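Local coordinates for protein putative agmatinase (Clostridium difficile, PDB 3LHL) that probably hydrolyses agmatine to putrescine and urea, as expected of a manganese-dependent member of the arginase family, at residues K195-I201 with I239-D245; N113-V117 with N151-Q155; T101-K106 with R143-V148; V189-G194 with N236-N240. All coordinates share one frame; numbering follows the deposited sequence.

Contact 1 (K195-I201 with I239-D245); sequences KNIYLTI and INIVGCD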
# COMPACT_ATOMS: atom_id res chain seq x y z
N LYS A 195 13.87 1.90 -12.45
CA LYS A 195 13.83 0.71 -11.62
C LYS A 195 12.42 0.17 -11.40
O LYS A 195 11.43 0.86 -11.62
CB LYS A 195 14.50 1.00 -10.27
CG LYS A 195 16.00 1.26 -10.38
CD LYS A 195 16.70 0.10 -11.07
CE LYS A 195 18.17 0.39 -11.33
NZ LYS A 195 18.92 0.63 -10.07
N ASN A 196 12.35 -1.10 -10.98
CA ASN A 196 11.09 -1.76 -10.72
C ASN A 196 10.72 -1.55 -9.26
O ASN A 196 11.52 -1.81 -8.35
CB ASN A 196 11.20 -3.25 -11.04
CG ASN A 196 11.49 -3.50 -12.51
OD1 ASN A 196 12.35 -4.31 -12.85
ND2 ASN A 196 10.77 -2.80 -13.38
N ILE A 197 9.49 -1.10 -9.03
CA ILE A 197 9.04 -0.79 -7.69
C ILE A 197 7.76 -1.48 -7.23
O ILE A 197 6.84 -1.73 -8.01
CB ILE A 197 8.83 0.76 -7.56
CG1 ILE A 197 10.17 1.47 -7.34
CG2 ILE A 197 7.87 1.09 -6.42
CD1 ILE A 197 11.10 1.46 -8.55
N TYR A 198 7.73 -1.82 -5.94
CA TYR A 198 6.53 -2.37 -5.34
C TYR A 198 6.12 -1.24 -4.40
O TYR A 198 6.87 -0.90 -3.48
CB TYR A 198 6.78 -3.62 -4.51
CG TYR A 198 5.47 -4.18 -3.98
CD1 TYR A 198 4.76 -5.15 -4.69
CD2 TYR A 198 4.88 -3.65 -2.83
CE1 TYR A 198 3.50 -5.58 -4.27
CE2 TYR A 198 3.62 -4.07 -2.40
CZ TYR A 198 2.94 -5.03 -3.12
OH TYR A 198 1.68 -5.43 -2.71
N LEU A 199 4.97 -0.64 -4.65
CA LEU A 199 4.50 0.46 -3.83
C LEU A 199 3.46 0.03 -2.80
O LEU A 199 2.37 -0.41 -3.16
CB LEU A 199 3.90 1.55 -4.73
CG LEU A 199 3.20 2.73 -4.07
CD1 LEU A 199 4.18 3.55 -3.25
CD2 LEU A 199 2.56 3.59 -5.16
N THR A 200 3.81 0.15 -1.53
CA THR A 200 2.89 -0.21 -0.46
C THR A 200 2.57 1.03 0.37
O THR A 200 3.45 1.64 0.98
CB THR A 200 3.48 -1.31 0.47
OG1 THR A 200 2.56 -1.58 1.54
CG2 THR A 200 4.83 -0.88 1.05
N ILE A 201 1.30 1.40 0.36
CA ILE A 201 0.85 2.58 1.08
C ILE A 201 -0.07 2.27 2.26
O ILE A 201 -1.22 1.85 2.08
CB ILE A 201 0.10 3.55 0.13
CG1 ILE A 201 1.10 4.17 -0.86
CG2 ILE A 201 -0.62 4.64 0.93
CD1 ILE A 201 0.46 5.10 -1.87
N ILE A 239 9.76 5.61 -12.91
CA ILE A 239 9.83 4.39 -12.12
C ILE A 239 8.76 3.44 -12.65
O ILE A 239 7.73 3.88 -13.16
CB ILE A 239 9.58 4.63 -10.61
CG1 ILE A 239 8.17 5.16 -10.37
CG2 ILE A 239 10.62 5.59 -10.06
CD1 ILE A 239 7.79 5.20 -8.90
N ASN A 240 9.02 2.15 -12.53
CA ASN A 240 8.08 1.15 -13.02
C ASN A 240 7.41 0.41 -11.87
O ASN A 240 8.02 -0.42 -11.20
CB ASN A 240 8.82 0.17 -13.95
CG ASN A 240 7.89 -0.85 -14.58
OD1 ASN A 240 6.74 -0.54 -14.91
ND2 ASN A 240 8.38 -2.07 -14.78
N ILE A 241 6.14 0.73 -11.62
CA ILE A 241 5.40 0.08 -10.55
C ILE A 241 4.85 -1.23 -11.08
O ILE A 241 3.99 -1.25 -11.96
CB ILE A 241 4.25 0.98 -10.05
CG1 ILE A 241 4.84 2.28 -9.47
CG2 ILE A 241 3.45 0.26 -8.97
CD1 ILE A 241 3.81 3.29 -8.99
N VAL A 242 5.36 -2.34 -10.55
CA VAL A 242 4.93 -3.66 -10.99
C VAL A 242 4.00 -4.33 -9.99
O VAL A 242 3.55 -5.46 -10.19
CB VAL A 242 6.15 -4.58 -11.23
CG1 VAL A 242 6.95 -4.06 -12.42
CG2 VAL A 242 7.03 -4.62 -9.98
N GLY A 243 3.71 -3.61 -8.91
CA GLY A 243 2.83 -4.10 -7.88
C GLY A 243 2.48 -2.95 -6.95
O GLY A 243 3.32 -2.08 -6.70
N CYS A 244 1.25 -2.93 -6.45
CA CYS A 244 0.83 -1.84 -5.57
C CYS A 244 -0.30 -2.24 -4.62
O CYS A 244 -1.04 -3.20 -4.87
CB CYS A 244 0.38 -0.65 -6.43
SG CYS A 244 -0.17 0.81 -5.51
N ASP A 245 -0.41 -1.50 -3.52
CA ASP A 245 -1.48 -1.73 -2.55
C ASP A 245 -1.66 -0.56 -1.59
O ASP A 245 -0.74 0.24 -1.38
CB ASP A 245 -1.22 -3.02 -1.76
CG ASP A 245 -0.05 -2.91 -0.77
OD1 ASP A 245 0.00 -1.92 -0.00
OD2 ASP A 245 0.81 -3.82 -0.76
O HOH W 1 -0.04 -6.02 -5.01
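Six backbone hydrogen bonds join segments 195-201 and 239-245 in parallel, running from N240 N to K195 O at one end to I201 N and D245 O at the other. The register slips by one residue midway: V242 N is bonded to I197 O (3.0 Å), whereas L199 N takes G243 O (3.0 Å), and V242 is the extra residue of what fits a beta bulge. Just beyond it the packing is close. With CG anti to the backbone N (chi1 -177°), the Y198 ring lies with one face over G243, whose lack of a side chain lets CD1 come within 3.9 Å of G243 CA. The same ring delivers its hydroxyl to the carboxylate, Y198 OH donating to D245 OD2 at 2.7 Å from the anti side, and T101 OG1 is a second partner of OD2. A water also donates to Y198 OH and C244 O. T200 OG1 lies 3.0 Å from D245 OD1 and is hydrogen-bonded to H98, a manganese ligand, making it a second-shell residue. On the other face of the sheet, away from Y198, L199 CD2 touches C244 SG at 3.9 Å. The opposite end is looser: exposed N240 and partly exposed N196 lie side by side. Helix 101-111 packs on the Y198 face and helix 258-278, through L270 and I274, on the L199 and C244 face, while strand 115-120 continues the sheet beyond 196-201.

Contact 2 (N113-V117 with N151-Q155); sequences NDIYV and NKIFQ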
# COMPACT_ATOMS: atom_id res chain seq x y z
N ASN A 113 13.25 -10.10 -9.30
CA ASN A 113 14.24 -10.30 -8.25
C ASN A 113 14.90 -8.99 -7.81
O ASN A 113 15.16 -8.78 -6.63
CB ASN A 113 15.32 -11.28 -8.70
CG ASN A 113 16.17 -11.78 -7.55
OD1 ASN A 113 17.40 -11.88 -7.66
ND2 ASN A 113 15.53 -12.12 -6.44
N ASP A 114 15.18 -8.12 -8.77
CA ASP A 114 15.82 -6.84 -8.47
C ASP A 114 14.77 -5.75 -8.37
O ASP A 114 14.67 -4.88 -9.23
CB ASP A 114 16.83 -6.49 -9.57
CG ASP A 114 17.42 -5.11 -9.39
OD1 ASP A 114 17.92 -4.82 -8.28
OD2 ASP A 114 17.38 -4.31 -10.36
N ILE A 115 13.99 -5.78 -7.30
CA ILE A 115 12.93 -4.79 -7.12
C ILE A 115 13.14 -3.90 -5.91
O ILE A 115 13.78 -4.29 -4.94
CB ILE A 115 11.55 -5.49 -7.02
CG1 ILE A 115 10.43 -4.45 -6.98
CG2 ILE A 115 11.51 -6.38 -5.77
CD1 ILE A 115 9.04 -5.05 -7.02
N TYR A 116 12.61 -2.68 -5.98
CA TYR A 116 12.71 -1.72 -4.89
C TYR A 116 11.34 -1.53 -4.25
O TYR A 116 10.31 -1.66 -4.92
CB TYR A 116 13.24 -0.39 -5.43
CG TYR A 116 14.66 -0.49 -5.94
CD1 TYR A 116 15.74 -0.34 -5.09
CD2 TYR A 116 14.91 -0.82 -7.28
CE1 TYR A 116 17.05 -0.50 -5.54
CE2 TYR A 116 16.21 -0.99 -7.74
CZ TYR A 116 17.28 -0.83 -6.86
OH TYR A 116 18.57 -1.02 -7.31
N VAL A 117 11.34 -1.23 -2.96
CA VAL A 117 10.10 -1.05 -2.22
C VAL A 117 9.91 0.38 -1.72
O VAL A 117 10.77 0.92 -1.03
CB VAL A 117 10.04 -2.00 -1.00
CG1 VAL A 117 8.75 -1.77 -0.22
CG2 VAL A 117 10.16 -3.45 -1.45
N ASN A 151 19.46 -1.33 1.17
CA ASN A 151 19.42 -0.48 -0.02
C ASN A 151 18.33 -0.82 -1.02
O ASN A 151 18.49 -0.61 -2.21
CB ASN A 151 20.79 -0.54 -0.71
CG ASN A 151 21.92 -0.14 0.23
OD1 ASN A 151 22.95 -0.81 0.30
ND2 ASN A 151 21.73 0.95 0.95
N LYS A 152 17.21 -1.33 -0.53
CA LYS A 152 16.09 -1.67 -1.41
C LYS A 152 14.79 -1.07 -0.90
O LYS A 152 13.86 -0.83 -1.67
CB LYS A 152 15.93 -3.19 -1.51
CG LYS A 152 17.22 -3.96 -1.77
CD LYS A 152 17.85 -3.58 -3.10
CE LYS A 152 16.95 -3.92 -4.27
NZ LYS A 152 17.68 -3.75 -5.56
N ILE A 153 14.72 -0.84 0.41
CA ILE A 153 13.52 -0.31 1.03
C ILE A 153 13.63 1.17 1.37
O ILE A 153 14.61 1.61 1.97
CB ILE A 153 13.20 -1.12 2.30
CG1 ILE A 153 13.13 -2.61 1.94
CG2 ILE A 153 11.88 -0.64 2.92
CD1 ILE A 153 12.98 -3.53 3.13
N PHE A 154 12.60 1.92 0.98
CA PHE A 154 12.53 3.36 1.21
C PHE A 154 11.23 3.68 1.92
O PHE A 154 10.15 3.44 1.39
CB PHE A 154 12.61 4.11 -0.12
CG PHE A 154 13.89 3.86 -0.86
CD1 PHE A 154 14.94 4.77 -0.78
CD2 PHE A 154 14.07 2.68 -1.57
CE1 PHE A 154 16.15 4.50 -1.41
CE2 PHE A 154 15.29 2.40 -2.20
CZ PHE A 154 16.33 3.32 -2.11
N GLN A 155 11.33 4.23 3.13
CA GLN A 155 10.16 4.53 3.93
C GLN A 155 9.94 6.03 4.05
O GLN A 155 10.90 6.80 4.17
CB GLN A 155 10.33 3.89 5.30
CG GLN A 155 10.93 2.49 5.21
CD GLN A 155 10.95 1.75 6.53
OE1 GLN A 155 9.89 1.38 7.06
NE2 GLN A 155 12.14 1.54 7.08
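The beta-alpha-beta unit of strand 115-120, helix 140-148 and strand 153-158 closes here, where V117 pairs in parallel with I153 and K152 folds over Y116. Two backbone bonds start the pairing: V117 N donates to K152 O (2.9 Å, nearly straight at 176°) and F154 N to V117 O (2.9 Å). Just before the second strand, the K152 chain bends at both chi2 and chi3, near -60° each, which turns it back across the first strand. Its CE passes the carbonyl of I115 and lies over one face of the Y116 ring, and NZ follows it there, 3.6 Å from the ring centroid in a cation-pi contact. NZ goes on to meet D114 OD1 nearly along the C-O axis, forming a salt bridge of 2.9 Å. F154 comes obliquely to the ring, its CE2 4.0 Å from Y116 CD1, while the F154 edge faces V117 O. Beneath, V117 CB packs on I153 CG1. The K152 ammonium thus has a carboxylate and a pi face as partners: K152 takes the face of the Y116 ring while K195 NZ is hydrogen-bonded to the hydroxyl, and exposed D114 probably offsets the charge of K152.

Contact 3 (T101-K106 with R143-V148); sequences TLPAFK and RIWDIV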
# COMPACT_ATOMS: atom_id res chain seq x y z
N THR A 101 0.40 -7.41 2.47
CA THR A 101 1.46 -6.98 1.58
C THR A 101 2.60 -8.00 1.45
O THR A 101 3.23 -8.10 0.39
CB THR A 101 2.05 -5.63 2.07
OG1 THR A 101 1.06 -4.61 1.94
CG2 THR A 101 3.29 -5.25 1.27
N LEU A 102 2.85 -8.77 2.50
CA LEU A 102 3.95 -9.75 2.46
C LEU A 102 3.80 -10.78 1.34
O LEU A 102 4.69 -10.89 0.49
CB LEU A 102 4.09 -10.44 3.82
CG LEU A 102 5.16 -11.54 3.98
CD1 LEU A 102 6.52 -11.06 3.45
CD2 LEU A 102 5.26 -11.91 5.46
N PRO A 103 2.70 -11.54 1.32
CA PRO A 103 2.53 -12.53 0.25
C PRO A 103 2.44 -11.90 -1.13
O PRO A 103 2.93 -12.46 -2.11
CB PRO A 103 1.25 -13.27 0.65
CG PRO A 103 0.49 -12.25 1.44
CD PRO A 103 1.58 -11.61 2.28
N ALA A 104 1.81 -10.73 -1.20
CA ALA A 104 1.66 -10.02 -2.47
C ALA A 104 3.03 -9.65 -3.00
O ALA A 104 3.35 -9.87 -4.17
CB ALA A 104 0.82 -8.77 -2.27
N PHE A 105 3.85 -9.08 -2.12
CA PHE A 105 5.19 -8.68 -2.48
C PHE A 105 5.97 -9.90 -2.96
O PHE A 105 6.67 -9.84 -3.97
CB PHE A 105 5.93 -8.06 -1.30
CG PHE A 105 7.38 -7.81 -1.58
CD1 PHE A 105 7.76 -6.80 -2.46
CD2 PHE A 105 8.36 -8.64 -1.05
CE1 PHE A 105 9.10 -6.63 -2.81
CE2 PHE A 105 9.69 -8.48 -1.39
CZ PHE A 105 10.07 -7.47 -2.27
N LYS A 106 5.85 -11.00 -2.22
CA LYS A 106 6.57 -12.21 -2.60
C LYS A 106 6.23 -12.65 -4.02
O LYS A 106 7.13 -12.95 -4.80
CB LYS A 106 6.26 -13.35 -1.62
CG LYS A 106 7.01 -13.21 -0.29
CD LYS A 106 6.68 -14.34 0.67
CE LYS A 106 7.44 -14.18 1.98
NZ LYS A 106 7.15 -15.29 2.93
N ARG A 143 9.85 -8.34 7.60
CA ARG A 143 9.72 -9.57 6.83
C ARG A 143 10.23 -9.35 5.41
O ARG A 143 10.94 -10.18 4.86
CB ARG A 143 8.26 -10.03 6.77
CG ARG A 143 7.75 -10.57 8.08
CD ARG A 143 8.66 -11.69 8.58
NE ARG A 143 8.80 -11.59 10.03
CZ ARG A 143 9.94 -11.40 10.66
NH1 ARG A 143 11.08 -11.29 9.99
NH2 ARG A 143 9.94 -11.28 11.98
N ILE A 144 9.85 -8.21 4.83
CA ILE A 144 10.28 -7.88 3.48
C ILE A 144 11.78 -7.63 3.41
O ILE A 144 12.43 -8.00 2.44
CB ILE A 144 9.51 -6.66 2.94
CG1 ILE A 144 8.04 -7.06 2.72
CG2 ILE A 144 10.17 -6.15 1.66
CD1 ILE A 144 7.14 -5.93 2.24
N TRP A 145 12.34 -7.01 4.45
CA TRP A 145 13.77 -6.75 4.47
C TRP A 145 14.53 -8.09 4.48
O TRP A 145 15.61 -8.19 3.91
CB TRP A 145 14.16 -5.94 5.69
CG TRP A 145 15.64 -5.72 5.79
CD1 TRP A 145 16.38 -4.81 5.09
CD2 TRP A 145 16.56 -6.47 6.58
NE1 TRP A 145 17.72 -4.95 5.40
CE2 TRP A 145 17.86 -5.96 6.31
CE3 TRP A 145 16.43 -7.53 7.49
CZ2 TRP A 145 19.01 -6.48 6.92
CZ3 TRP A 145 17.57 -8.04 8.10
CH2 TRP A 145 18.85 -7.52 7.81
N ASP A 146 13.96 -9.09 5.14
CA ASP A 146 14.60 -10.41 5.18
C ASP A 146 14.70 -10.97 3.77
O ASP A 146 15.51 -11.85 3.50
CB ASP A 146 13.80 -11.39 6.05
CG ASP A 146 13.99 -11.15 7.53
OD1 ASP A 146 15.06 -10.64 7.92
OD2 ASP A 146 13.08 -11.48 8.31
N ILE A 147 13.86 -10.47 2.87
CA ILE A 147 13.87 -10.95 1.49
C ILE A 147 14.78 -10.15 0.56
O ILE A 147 15.51 -10.74 -0.24
CB ILE A 147 12.44 -10.95 0.89
CG1 ILE A 147 11.54 -11.88 1.71
CG2 ILE A 147 12.48 -11.40 -0.56
CD1 ILE A 147 10.09 -11.87 1.26
N VAL A 148 14.76 -8.82 0.66
CA VAL A 148 15.56 -7.98 -0.22
C VAL A 148 16.86 -7.44 0.35
O VAL A 148 17.78 -7.11 -0.40
CB VAL A 148 14.74 -6.77 -0.74
CG1 VAL A 148 13.50 -7.27 -1.49
CG2 VAL A 148 14.34 -5.88 0.43
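F105, its CG anti to the backbone N (chi1 172°), carries its ring across to I144 of the neighbouring helix, whose CG2 is itself anti to the backbone N and meets the ring face. The two helices, 101-111 and 140-148, lie on the same side of the parallel sheet of the arginase fold, one preceding and one following strand 115-120; their segments run 20° from parallel with axes 10.6 Å apart. At that spacing side chains alone make the contact, and all of it is apolar. I144 CG2 stands 4.1 Å from the F105 ring centroid in a CH-pi contact, offset toward the rim, while V148 CG1 and I147 CG2 come to the ring edge. One turn earlier, L102 spreads its two methyl branches against the aliphatic base of R143, CD2 lying 3.8 Å from R143 CB. Beyond that base the R143 chain bends off to the charged groups of D146 (NH1 to OD2, 2.6 Å) and E128. T101 divides its roles: CG2 meets I144 CD1 at 4.0 Å, and its polar partner is D245. Below, F105 and I144 both reach V117 of the sheet. On the outer side the extended chain of K106 crosses I147 at about a right angle, with K106 CE 3.6 Å from I147 CD1.

Contact 4 (V189-G194 with N236-N240); sequences VNMLNG and NSNIN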
# COMPACT_ATOMS: atom_id res chain seq x y z
N VAL A 189 12.57 9.12 -5.86
CA VAL A 189 11.97 8.61 -7.10
C VAL A 189 12.87 8.84 -8.32
O VAL A 189 13.03 7.95 -9.15
CB VAL A 189 10.59 9.25 -7.34
CG1 VAL A 189 10.04 8.81 -8.68
CG2 VAL A 189 9.63 8.84 -6.22
N ASN A 190 13.46 10.03 -8.43
CA ASN A 190 14.36 10.31 -9.54
C ASN A 190 15.58 9.38 -9.47
O ASN A 190 16.08 8.92 -10.49
CB ASN A 190 14.83 11.77 -9.51
CG ASN A 190 13.79 12.72 -10.04
OD1 ASN A 190 13.19 12.48 -11.09
ND2 ASN A 190 13.58 13.83 -9.33
N MSE A 191 16.04 9.12 -8.25
CA MSE A 191 17.20 8.24 -8.05
C MSE A 191 16.90 6.81 -8.45
O MSE A 191 17.80 6.06 -8.82
CB MSE A 191 17.64 8.28 -6.59
CG MSE A 191 18.57 9.42 -6.25
SE MSE A 191 18.92 9.51 -4.35
CE MSE A 191 19.55 7.70 -4.06
N LEU A 192 15.62 6.43 -8.38
CA LEU A 192 15.19 5.09 -8.75
C LEU A 192 14.77 5.06 -10.21
O LEU A 192 13.98 4.20 -10.62
CB LEU A 192 14.01 4.65 -7.87
CG LEU A 192 14.30 4.01 -6.51
CD1 LEU A 192 15.37 4.78 -5.77
CD2 LEU A 192 13.02 3.97 -5.70
N ASN A 193 15.29 6.00 -10.98
CA ASN A 193 14.98 6.10 -12.40
C ASN A 193 15.15 4.78 -13.13
O ASN A 193 16.22 4.16 -13.07
CB ASN A 193 15.87 7.17 -13.05
CG ASN A 193 15.51 7.43 -14.50
OD1 ASN A 193 15.71 6.58 -15.37
ND2 ASN A 193 14.96 8.61 -14.76
N GLY A 194 14.09 4.34 -13.80
CA GLY A 194 14.13 3.10 -14.56
C GLY A 194 14.09 1.81 -13.76
O GLY A 194 14.27 0.73 -14.32
N ASN A 236 5.32 12.05 -13.20
CA ASN A 236 6.39 12.67 -13.96
C ASN A 236 7.72 11.93 -13.87
O ASN A 236 8.71 12.35 -14.49
CB ASN A 236 6.60 14.13 -13.50
CG ASN A 236 5.37 15.00 -13.72
OD1 ASN A 236 4.68 14.87 -14.73
ND2 ASN A 236 5.11 15.90 -12.79
N SER A 237 7.77 10.84 -13.12
CA SER A 237 9.02 10.10 -12.98
C SER A 237 9.14 8.96 -13.98
O SER A 237 8.28 8.76 -14.83
CB SER A 237 9.13 9.52 -11.57
OG SER A 237 8.36 8.33 -11.46
N ASN A 238 10.23 8.21 -13.86
CA ASN A 238 10.45 7.07 -14.73
C ASN A 238 10.60 5.79 -13.93
O ASN A 238 11.49 4.97 -14.21
CB ASN A 238 11.69 7.29 -15.61
CG ASN A 238 11.86 6.19 -16.65
OD1 ASN A 238 10.91 5.82 -17.34
ND2 ASN A 238 13.08 5.67 -16.76
N ILE A 239 9.76 5.61 -12.91
CA ILE A 239 9.83 4.39 -12.12
C ILE A 239 8.76 3.44 -12.65
O ILE A 239 7.73 3.88 -13.16
CB ILE A 239 9.58 4.63 -10.61
CG1 ILE A 239 8.17 5.16 -10.37
CG2 ILE A 239 10.62 5.59 -10.06
CD1 ILE A 239 7.79 5.20 -8.90
N ASN A 240 9.02 2.15 -12.53
CA ASN A 240 8.08 1.15 -13.02
C ASN A 240 7.41 0.41 -11.87
O ASN A 240 8.02 -0.42 -11.20
CB ASN A 240 8.82 0.17 -13.95
CG ASN A 240 7.89 -0.85 -14.58
OD1 ASN A 240 6.74 -0.54 -14.91
ND2 ASN A 240 8.38 -2.07 -14.78
O HOH W 2 12.21 8.16 -11.90
O HOH W 3 10.89 13.01 -12.42
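A short backbone bond, G194 N to N238 O at 2.7 Å, ties the turn after helix 185-191 to the loop before strand 240-247, the amide sitting well above the carbonyl plane. Both segments are helix-to-strand connections of the alpha/beta fold, leading into strands 196-202 and 240-247 at the N-terminal ends of these two neighbouring central strands, away from the annotated metal sites. G194 has a positive phi of 74°, where the chain turns into its strand. Beside it the asparagine side chains lock the two loops together: N238 ND2 donates to N193 OD1 (3.1 Å), the bond almost in the plane of the N238 amide but rising steeply from that of N193, the two amides being 54° apart. Each asparagine has CG opposite its own backbone N (N193 chi1 -174°), which brings the amides within reach over the loop surface. Inward from this exposed pair, I239 directs CG2 at the helix end, 4.1 Å from L192 CB. S237 is held from its own side: S237 OG is hydrogen-bonded to I234 O and weakly accepts from I239 N. Two waters bridge the segments: one donates to V189 O (2.9 Å) and accepts from N238 N (2.8 Å), and another donates both to N190 OD1 (2.7 Å) and to N236 O (3.1 Å).

Overall arrangement
Contacts 1 and 2 are successive steps of one parallel sheet, their centres about 9 Å apart, and are joined by probable hydrogen bonds from Y116 N to N196 O and from Y198 N to Y116 O, each 2.8 Å. Contact 3 lies on one side of that sheet: F105 CE1 packs on V117 CG2 of contact 2 (3.6 Å), and T101 OG1 reaches D245 OD2 of contact 1 (2.8 Å). Contact 4 shares I239 and N240 with contact 1, and L192 touches both I197 and F154. The manganese site lies toward the other end of the strands: the side chains of T200 and T101 are about 7 and 8 Å from a bound manganese ion.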